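Local coordinates for protein putative PLP-dependent aminotransferase (Bacillus cereus ATCC 10987, PDB 3JU7) that probably acts as a pyridoxal phosphate-dependent aminotransferase of the DegT/DnrJ/EryC1/StrS family, built as a two-chain assembly, at residues 4-12 and 348-356; 50-61 and 198-209. All blocks are in the same frame, centred on the assembly; numbering follows the deposited sequence.

Interaction 1 of 2, residues 4-12 and 348-356; sequences NIPFLRAST and VSLPLWEGM
Trp353 is the main bump, its indole lodged in a hollow lined by Ile5, Pro6, Phe7 and Arg9. Arg9 lays CB over one face, 3.8 Å from the centroid of the five-membered ring in a CH-pi contact; with CG anti to the backbone N (chi1 -176°), its extended chain carries CD to 3.9 Å from Trp353 CE3. Trp353 opens a type II turn that ends at selenomethionine Met356, whose CE comes back against the opposite face. At the rim, Trp353 CZ2 meets Pro6 CD and Ile5 CG2, each at 3.9 Å, and NE1 donates to Pro6 O (2.9 Å, 149° at the hydrogen), which sits 20° out of the indole plane. The Phe7 ring reaches back to Ser349, its CE1 edge 3.4 Å from Ser349 O. Waters bridge the seam: one links Arg9 O to Glu354 N, another joins Arg9 O, Arg9 NH1, Ser11 OG and Glu354 O, a third Ser11 N and Glu354 OE2. OE2 also forms a salt bridge with Lys253, which binds Ser11 O. Between the two segments the indole N-H makes the one direct hydrogen bond: an apolar pocket holds one end, water and the Lys253 ion pair the other.

Interaction 2 of 2, residues 50-61 and 198-209; sequences FQNRGAVTTVAN and GGLIYSKNEEDI
Phe50 and Tyr202 form an offset stack, centroids 4.0 Å apart and planes 12° from parallel, with Tyr202 CD1 over the centre of the Phe50 ring. Leu200 CD2 lies at the edge of Phe50, Val56 CG1 and Arg53 O at that of Tyr202. Tyr202 CG, anti to the backbone N (chi1 170°), swings the ring against Phe50 and brings OH to Arg53 O at 2.7 Å, above the carbonyl plane; OH also bonds Asp178 N. The stack lies on the face that carries Val56, Thr58 and Leu200. Strand 199-203 runs antiparallel to both 55-59 and 182-186, consistent with the large-domain sheet of fold type I PLP enzymes. Hydrogen-bonded pairs Ala55-Ser203, Thr57-Ile201 and Val59-Gly199 alternate with Val56-Tyr202 and Thr58-Leu200; only the bond from Gly199 N to Val59 O is weak. On the other face, Ile209 of helix 206-215 sets CG2 3.9 Å from Ala55 CB. Ser203 OG accepts from Asn205 N in an ST turn and itself bonds Gly181 O, while Asn205 OD1 caps the helix through Asp208 N (2.8 Å). Lys204 NZ approaches the Arg53 guanidinium edge; Asp178 forms a salt bridge with Arg53 NH2 and a long, weak ion pair with Lys204 NZ.

How the interactions relate
Interaction 2 is nested in sequence inside the long loop closed by interaction 1, yet the two lie on opposite sides of the chain's centre, about 29 Å apart between centres and about 10 Å between nearest atoms. Contact 50-61/198-209 is the more buried: strand pairing at the edge of the mixed sheet, with largely apolar side chains on both faces and helices 36-48 and 206-215 against them. Contact 4-12/348-356 is partly buried and joins an irregular N-terminal segment to the loop that follows strand 347-350; there water does much of the bridging that main-chain pairing does in the sheet. Both touch the second subunit, interaction 1 through Ala10 and Thr12, interaction 2 through Asn61.

Interaction 1 of 2, residues 4-12 and 348-356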
loop_
_atom_site.group_PDB
_atom_site.type_symbol
_atom_site.label_atom_id
_atom_site.label_comp_id
_atom_site.label_asym_id
_atom_site.label_seq_id
_atom_site.Cartn_x
_atom_site.Cartn_y
_atom_site.Cartn_z
ATOM N N ASN A 4 15.350 10.224 28.630
ATOM C CA ASN A 4 14.309 9.194 28.692
ATOM C C ASN A 4 14.731 8.049 27.792
ATOM O O ASN A 4 15.357 8.269 26.759
ATOM C CB ASN A 4 12.956 9.734 28.222
ATOM N N ILE A 5 14.413 6.823 28.186
ATOM C CA ILE A 5 14.671 5.675 27.345
ATOM C C ILE A 5 13.354 5.442 26.605
ATOM O O ILE A 5 12.355 5.065 27.208
ATOM C CB ILE A 5 15.118 4.457 28.160
ATOM C CG1 ILE A 5 16.494 4.714 28.786
ATOM C CG2 ILE A 5 15.180 3.225 27.270
ATOM C CD1 ILE A 5 16.822 3.792 30.005
ATOM N N PRO A 6 13.319 5.745 25.308
ATOM C CA PRO A 6 12.092 5.584 24.532
ATOM C C PRO A 6 11.887 4.148 24.083
ATOM O O PRO A 6 12.852 3.384 24.043
ATOM C CB PRO A 6 12.353 6.433 23.318
ATOM C CG PRO A 6 13.844 6.290 23.127
ATOM C CD PRO A 6 14.403 6.302 24.500
ATOM N N PHE A 7 10.656 3.793 23.726
ATOM C CA PHE A 7 10.349 2.385 23.392
ATOM C C PHE A 7 10.986 1.996 22.071
ATOM O O PHE A 7 11.605 0.942 21.974
ATOM C CB PHE A 7 8.849 2.058 23.372
ATOM C CG PHE A 7 8.549 0.638 22.947
ATOM C CD1 PHE A 7 8.774 -0.418 23.812
ATOM C CD2 PHE A 7 8.082 0.359 21.660
ATOM C CE1 PHE A 7 8.527 -1.729 23.415
ATOM C CE2 PHE A 7 7.849 -0.934 21.258
ATOM C CZ PHE A 7 8.064 -1.987 22.157
ATOM N N LEU A 8 10.829 2.843 21.062
ATOM C CA LEU A 8 11.420 2.556 19.781
ATOM C C LEU A 8 12.384 3.654 19.366
ATOM O O LEU A 8 12.183 4.827 19.641
ATOM C CB LEU A 8 10.346 2.295 18.718
ATOM C CG LEU A 8 9.289 3.337 18.341
ATOM C CD1 LEU A 8 8.378 2.680 17.315
ATOM C CD2 LEU A 8 8.454 3.823 19.514
ATOM N N ARG A 9 13.482 3.231 18.770
ATOM C CA ARG A 9 14.431 4.133 18.212
ATOM C C ARG A 9 14.998 3.447 16.982
ATOM O O ARG A 9 16.031 2.779 17.038
ATOM C CB ARG A 9 15.536 4.470 19.206
ATOM C CG ARG A 9 16.521 5.509 18.652
ATOM C CD ARG A 9 17.695 5.754 19.551
ATOM N NE ARG A 9 18.405 6.963 19.138
ATOM C CZ ARG A 9 19.246 7.039 18.110
ATOM N NH1 ARG A 9 19.515 5.977 17.362
ATOM N NH2 ARG A 9 19.827 8.194 17.825
ATOM N N ALA A 10 14.277 3.605 15.876
ATOM C CA ALA A 10 14.674 3.045 14.622
ATOM C C ALA A 10 15.974 3.684 14.150
ATOM O O ALA A 10 16.218 4.882 14.380
ATOM C CB ALA A 10 13.577 3.244 13.610
ATOM N N SER A 11 16.811 2.864 13.527
ATOM C CA SER A 11 17.948 3.336 12.762
ATOM C C SER A 11 18.078 2.553 11.454
ATOM O O SER A 11 18.628 1.473 11.436
ATOM C CB SER A 11 19.239 3.210 13.561
ATOM O OG SER A 11 19.195 4.020 14.720
ATOM N N THR A 12 17.577 3.106 10.353
ATOM C CA THR A 12 17.735 2.479 9.053
ATOM C C THR A 12 19.152 2.795 8.572
ATOM O O THR A 12 19.797 3.714 9.075
ATOM C CB THR A 12 16.698 3.009 8.032
ATOM O OG1 THR A 12 16.963 4.395 7.803
ATOM C CG2 THR A 12 15.236 2.849 8.544
ATOM N N VAL A 348 4.774 -7.930 28.882
ATOM C CA VAL A 348 5.417 -6.613 28.879
ATOM C C VAL A 348 6.399 -6.580 27.716
ATOM O O VAL A 348 7.025 -7.605 27.419
ATOM C CB VAL A 348 6.164 -6.338 30.219
ATOM C CG1 VAL A 348 7.050 -5.077 30.108
ATOM C CG2 VAL A 348 5.152 -6.211 31.375
ATOM N N SER A 349 6.501 -5.419 27.046
ATOM C CA SER A 349 7.405 -5.208 25.921
ATOM C C SER A 349 8.488 -4.226 26.350
ATOM O O SER A 349 8.207 -3.049 26.567
ATOM C CB SER A 349 6.648 -4.648 24.700
ATOM O OG SER A 349 5.604 -5.517 24.273
ATOM N N LEU A 350 9.718 -4.702 26.514
ATOM C CA LEU A 350 10.761 -3.843 27.056
ATOM C C LEU A 350 11.593 -3.308 25.910
ATOM O O LEU A 350 11.803 -3.996 24.902
ATOM C CB LEU A 350 11.632 -4.557 28.082
ATOM C CG LEU A 350 10.945 -5.116 29.327
ATOM C CD1 LEU A 350 11.939 -5.912 30.177
ATOM C CD2 LEU A 350 10.320 -4.007 30.153
ATOM N N PRO A 351 12.084 -2.077 26.058
ATOM C CA PRO A 351 12.783 -1.513 24.937
ATOM C C PRO A 351 14.071 -2.228 24.588
ATOM O O PRO A 351 14.826 -2.678 25.458
ATOM C CB PRO A 351 13.044 -0.056 25.357
ATOM C CG PRO A 351 12.650 0.065 26.741
ATOM C CD PRO A 351 11.769 -1.078 27.086
ATOM N N LEU A 352 14.298 -2.290 23.290
ATOM C CA LEU A 352 15.494 -2.834 22.707
ATOM C C LEU A 352 15.627 -2.146 21.358
ATOM O O LEU A 352 14.682 -2.122 20.617
ATOM C CB LEU A 352 15.353 -4.340 22.539
ATOM C CG LEU A 352 16.595 -5.173 22.189
ATOM C CD1 LEU A 352 16.347 -6.665 22.561
ATOM C CD2 LEU A 352 16.955 -5.040 20.747
ATOM N N TRP A 353 16.763 -1.517 21.076
ATOM C CA TRP A 353 17.014 -0.887 19.778
ATOM C C TRP A 353 18.507 -0.750 19.582
ATOM O O TRP A 353 19.258 -0.811 20.557
ATOM C CB TRP A 353 16.353 0.493 19.624
ATOM C CG TRP A 353 16.067 1.231 20.894
ATOM C CD1 TRP A 353 14.884 1.240 21.573
ATOM C CD2 TRP A 353 16.963 2.061 21.639
ATOM N NE1 TRP A 353 14.982 2.027 22.685
ATOM C CE2 TRP A 353 16.251 2.540 22.755
ATOM C CE3 TRP A 353 18.290 2.445 21.472
ATOM C CZ2 TRP A 353 16.817 3.383 23.687
ATOM C CZ3 TRP A 353 18.855 3.282 22.393
ATOM C CH2 TRP A 353 18.125 3.741 23.494
ATOM N N GLU A 354 18.911 -0.575 18.319
ATOM C CA GLU A 354 20.312 -0.460 17.954
ATOM C C GLU A 354 20.881 0.735 18.675
ATOM O O GLU A 354 20.309 1.817 18.630
ATOM C CB GLU A 354 20.502 -0.266 16.438
ATOM C CG GLU A 354 20.076 -1.468 15.561
ATOM C CD GLU A 354 20.224 -1.171 14.062
ATOM O OE1 GLU A 354 21.297 -0.687 13.666
ATOM O OE2 GLU A 354 19.274 -1.402 13.278
ATOM N N GLY A 355 21.988 0.529 19.359
ATOM C CA GLY A 355 22.627 1.592 20.094
ATOM C C GLY A 355 22.398 1.435 21.558
ATOM O O GLY A 355 23.108 2.025 22.335
HETATM N N MSE A 356 21.416 0.643 21.968
HETATM C CA MSE A 356 21.254 0.411 23.403
HETATM C C MSE A 356 22.555 -0.114 24.057
HETATM O O MSE A 356 23.137 -1.082 23.587
HETATM C CB MSE A 356 20.118 -0.555 23.661
HETATM C CG MSE A 356 19.682 -0.518 25.109
HETATM SE SE MSE A 356 18.025 -1.403 25.296
HETATM C CE MSE A 356 16.847 -0.069 24.621
HETATM O O HOH W 1 16.762 0.119 16.430
HETATM O O HOH W 2 18.498 3.325 17.239
HETATM O O HOH W 3 16.952 -0.219 13.878
#

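Interaction 2 of 2, residues 50-61 and 198-209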
loop_
_atom_site.group_PDB
_atom_site.type_symbol
_atom_site.label_atom_id
_atom_site.label_comp_id
_atom_site.label_asym_id
_atom_site.label_seq_id
_atom_site.Cartn_x
_atom_site.Cartn_y
_atom_site.Cartn_z
ATOM N N PHE A 50 17.255 -17.843 1.058
ATOM C CA PHE A 50 16.386 -18.984 0.783
ATOM C C PHE A 50 16.979 -20.097 -0.060
ATOM O O PHE A 50 16.242 -20.919 -0.609
ATOM C CB PHE A 50 15.084 -18.512 0.178
ATOM C CG PHE A 50 14.247 -17.683 1.112
ATOM C CD1 PHE A 50 13.575 -18.279 2.148
ATOM C CD2 PHE A 50 14.127 -16.310 0.941
ATOM C CE1 PHE A 50 12.784 -17.520 3.015
ATOM C CE2 PHE A 50 13.333 -15.549 1.814
ATOM C CZ PHE A 50 12.673 -16.158 2.836
ATOM N N GLN A 51 18.304 -20.115 -0.137
ATOM C CA GLN A 51 19.060 -21.149 -0.819
ATOM C C GLN A 51 18.552 -21.332 -2.232
ATOM O O GLN A 51 18.576 -22.442 -2.748
ATOM C CB GLN A 51 19.002 -22.473 -0.031
ATOM C CG GLN A 51 19.664 -22.414 1.356
ATOM C CD GLN A 51 19.365 -23.654 2.214
ATOM O OE1 GLN A 51 19.381 -24.780 1.724
ATOM N NE2 GLN A 51 19.086 -23.443 3.498
ATOM N N ASN A 52 18.087 -20.242 -2.855
ATOM C CA ASN A 52 17.578 -20.299 -4.213
ATOM C C ASN A 52 16.545 -21.387 -4.438
ATOM O O ASN A 52 16.518 -22.026 -5.506
ATOM C CB ASN A 52 18.751 -20.497 -5.213
ATOM C CG ASN A 52 19.516 -19.216 -5.470
ATOM O OD1 ASN A 52 18.925 -18.149 -5.692
ATOM N ND2 ASN A 52 20.815 -19.300 -5.406
ATOM N N ARG A 53 15.707 -21.620 -3.429
ATOM C CA ARG A 53 14.602 -22.527 -3.545
ATOM C C ARG A 53 13.349 -21.749 -3.118
ATOM O O ARG A 53 13.293 -21.194 -2.000
ATOM C CB ARG A 53 14.790 -23.739 -2.634
ATOM C CG ARG A 53 16.035 -24.538 -2.866
ATOM C CD ARG A 53 15.861 -25.982 -2.344
ATOM N NE ARG A 53 15.574 -26.024 -0.908
ATOM C CZ ARG A 53 16.499 -25.939 0.050
ATOM N NH1 ARG A 53 17.796 -25.789 -0.250
ATOM N NH2 ARG A 53 16.135 -25.998 1.323
ATOM N N GLY A 54 12.359 -21.754 -4.006
ATOM C CA GLY A 54 11.169 -20.946 -3.862
ATOM C C GLY A 54 11.344 -19.606 -4.577
ATOM O O GLY A 54 12.211 -19.445 -5.457
ATOM N N ALA A 55 10.520 -18.647 -4.176
ATOM C CA ALA A 55 10.474 -17.351 -4.807
ATOM C C ALA A 55 9.957 -16.329 -3.817
ATOM O O ALA A 55 9.180 -16.651 -2.898
ATOM C CB ALA A 55 9.573 -17.382 -6.043
ATOM N N VAL A 56 10.351 -15.081 -4.040
ATOM C CA VAL A 56 9.870 -13.993 -3.222
ATOM C C VAL A 56 9.316 -12.851 -4.082
ATOM O O VAL A 56 9.691 -12.668 -5.282
ATOM C CB VAL A 56 11.002 -13.408 -2.320
ATOM C CG1 VAL A 56 11.573 -14.477 -1.323
ATOM C CG2 VAL A 56 12.076 -12.808 -3.192
ATOM N N THR A 57 8.436 -12.054 -3.467
ATOM C CA THR A 57 8.127 -10.767 -4.053
ATOM C C THR A 57 8.113 -9.684 -2.989
ATOM O O THR A 57 7.633 -9.908 -1.865
ATOM C CB THR A 57 6.799 -10.776 -4.818
ATOM O OG1 THR A 57 6.718 -9.553 -5.551
ATOM C CG2 THR A 57 5.542 -10.935 -3.826
ATOM N N THR A 58 8.645 -8.507 -3.324
ATOM C CA THR A 58 8.505 -7.355 -2.423
ATOM C C THR A 58 7.055 -6.873 -2.483
ATOM O O THR A 58 6.350 -7.183 -3.437
ATOM C CB THR A 58 9.446 -6.226 -2.785
ATOM O OG1 THR A 58 9.168 -5.780 -4.121
ATOM C CG2 THR A 58 10.937 -6.686 -2.693
ATOM N N VAL A 59 6.597 -6.199 -1.424
ATOM C CA VAL A 59 5.293 -5.527 -1.413
ATOM C C VAL A 59 5.471 -4.188 -0.701
ATOM O O VAL A 59 6.489 -3.976 -0.054
ATOM C CB VAL A 59 4.200 -6.357 -0.741
ATOM C CG1 VAL A 59 3.903 -7.592 -1.591
ATOM C CG2 VAL A 59 4.606 -6.736 0.691
ATOM N N ALA A 60 4.488 -3.289 -0.795
ATOM C CA ALA A 60 4.681 -1.933 -0.297
ATOM C C ALA A 60 4.686 -1.891 1.221
ATOM O O ALA A 60 5.303 -1.015 1.817
ATOM C CB ALA A 60 3.658 -0.996 -0.876
ATOM N N ASN A 61 3.979 -2.839 1.831
ATOM C CA ASN A 61 4.014 -3.090 3.262
ATOM C C ASN A 61 3.418 -4.495 3.544
ATOM O O ASN A 61 2.717 -5.079 2.687
ATOM C CB ASN A 61 3.325 -1.941 4.059
ATOM C CG ASN A 61 1.836 -1.868 3.834
ATOM O OD1 ASN A 61 1.112 -2.855 4.071
ATOM N ND2 ASN A 61 1.340 -0.678 3.449
ATOM N N GLY A 198 7.790 -1.262 3.790
ATOM C CA GLY A 198 8.056 -2.346 2.881
ATOM C C GLY A 198 7.678 -3.696 3.480
ATOM O O GLY A 198 7.337 -3.799 4.644
ATOM N N GLY A 199 7.768 -4.728 2.669
ATOM C CA GLY A 199 7.510 -6.079 3.095
ATOM C C GLY A 199 7.909 -7.047 2.003
ATOM O O GLY A 199 8.361 -6.625 0.931
ATOM N N LEU A 200 7.738 -8.342 2.302
ATOM C CA LEU A 200 8.121 -9.435 1.424
ATOM C C LEU A 200 7.189 -10.635 1.622
ATOM O O LEU A 200 6.674 -10.886 2.743
ATOM C CB LEU A 200 9.534 -9.863 1.723
ATOM C CG LEU A 200 10.255 -10.794 0.708
ATOM C CD1 LEU A 200 10.855 -10.024 -0.448
ATOM C CD2 LEU A 200 11.304 -11.633 1.361
ATOM N N ILE A 201 6.967 -11.372 0.532
ATOM C CA ILE A 201 6.261 -12.648 0.588
ATOM C C ILE A 201 7.159 -13.725 0.042
ATOM O O ILE A 201 7.748 -13.551 -0.997
ATOM C CB ILE A 201 4.912 -12.668 -0.191
ATOM C CG1 ILE A 201 4.071 -11.445 0.183
ATOM C CG2 ILE A 201 4.171 -13.971 0.121
ATOM C CD1 ILE A 201 2.666 -11.409 -0.447
ATOM N N TYR A 202 7.275 -14.830 0.771
ATOM C CA TYR A 202 8.041 -15.991 0.312
ATOM C C TYR A 202 7.089 -17.171 0.154
ATOM O O TYR A 202 6.163 -17.325 0.943
ATOM C CB TYR A 202 9.103 -16.407 1.341
ATOM C CG TYR A 202 9.720 -17.733 0.998
ATOM C CD1 TYR A 202 10.762 -17.820 0.071
ATOM C CD2 TYR A 202 9.229 -18.923 1.541
ATOM C CE1 TYR A 202 11.318 -19.047 -0.274
ATOM C CE2 TYR A 202 9.789 -20.157 1.192
ATOM C CZ TYR A 202 10.843 -20.208 0.303
ATOM O OH TYR A 202 11.389 -21.435 -0.038
ATOM N N SER A 203 7.315 -17.983 -0.869
ATOM C CA SER A 203 6.674 -19.303 -0.955
ATOM C C SER A 203 7.602 -20.225 -1.701
ATOM O O SER A 203 8.411 -19.815 -2.553
ATOM C CB SER A 203 5.280 -19.272 -1.597
ATOM O OG SER A 203 4.664 -20.551 -1.613
ATOM N N LYS A 204 7.523 -21.490 -1.342
ATOM C CA LYS A 204 8.168 -22.493 -2.152
ATOM C C LYS A 204 7.443 -22.545 -3.509
ATOM O O LYS A 204 8.040 -22.927 -4.522
ATOM C CB LYS A 204 8.126 -23.818 -1.430
ATOM C CG LYS A 204 8.714 -24.983 -2.200
ATOM C CD LYS A 204 10.188 -24.845 -2.413
ATOM C CE LYS A 204 10.777 -26.181 -2.891
ATOM N NZ LYS A 204 12.187 -26.305 -2.506
ATOM N N ASN A 205 6.170 -22.125 -3.527
ATOM C CA ASN A 205 5.368 -22.171 -4.743
ATOM C C ASN A 205 5.600 -20.955 -5.631
ATOM O O ASN A 205 5.034 -19.882 -5.413
ATOM C CB ASN A 205 3.901 -22.308 -4.385
ATOM C CG ASN A 205 3.038 -22.603 -5.589
ATOM O OD1 ASN A 205 3.137 -21.954 -6.649
ATOM N ND2 ASN A 205 2.148 -23.566 -5.424
ATOM N N GLU A 206 6.431 -21.136 -6.646
ATOM C CA GLU A 206 6.864 -20.045 -7.509
ATOM C C GLU A 206 5.725 -19.469 -8.311
ATOM O O GLU A 206 5.603 -18.256 -8.411
ATOM C CB GLU A 206 7.982 -20.519 -8.443
ATOM C CG GLU A 206 9.242 -20.961 -7.675
ATOM C CD GLU A 206 10.373 -21.409 -8.576
ATOM O OE1 GLU A 206 10.484 -20.913 -9.725
ATOM O OE2 GLU A 206 11.168 -22.268 -8.136
ATOM N N GLU A 207 4.872 -20.326 -8.863
ATOM C CA GLU A 207 3.706 -19.859 -9.613
ATOM C C GLU A 207 2.828 -18.951 -8.751
ATOM O O GLU A 207 2.399 -17.903 -9.213
ATOM C CB GLU A 207 2.872 -21.052 -10.119
ATOM C CG GLU A 207 3.546 -21.923 -11.196
ATOM N N ASP A 208 2.573 -19.314 -7.495
ATOM C CA ASP A 208 1.775 -18.441 -6.613
ATOM C C ASP A 208 2.397 -17.049 -6.436
ATOM O O ASP A 208 1.703 -16.043 -6.458
ATOM C CB ASP A 208 1.590 -19.073 -5.232
ATOM C CG ASP A 208 0.681 -20.310 -5.250
ATOM O OD1 ASP A 208 -0.031 -20.541 -6.264
ATOM O OD2 ASP A 208 0.709 -21.061 -4.246
ATOM N N ILE A 209 3.704 -17.012 -6.256
ATOM C CA ILE A 209 4.447 -15.754 -6.169
ATOM C C ILE A 209 4.323 -14.955 -7.456
ATOM O O ILE A 209 4.127 -13.759 -7.396
ATOM C CB ILE A 209 5.945 -15.994 -5.835
ATOM C CG1 ILE A 209 6.047 -16.589 -4.414
ATOM C CG2 ILE A 209 6.791 -14.703 -5.995
ATOM C CD1 ILE A 209 5.698 -15.676 -3.312
HETATM O O HOH W 4 13.034 -23.035 -6.792
#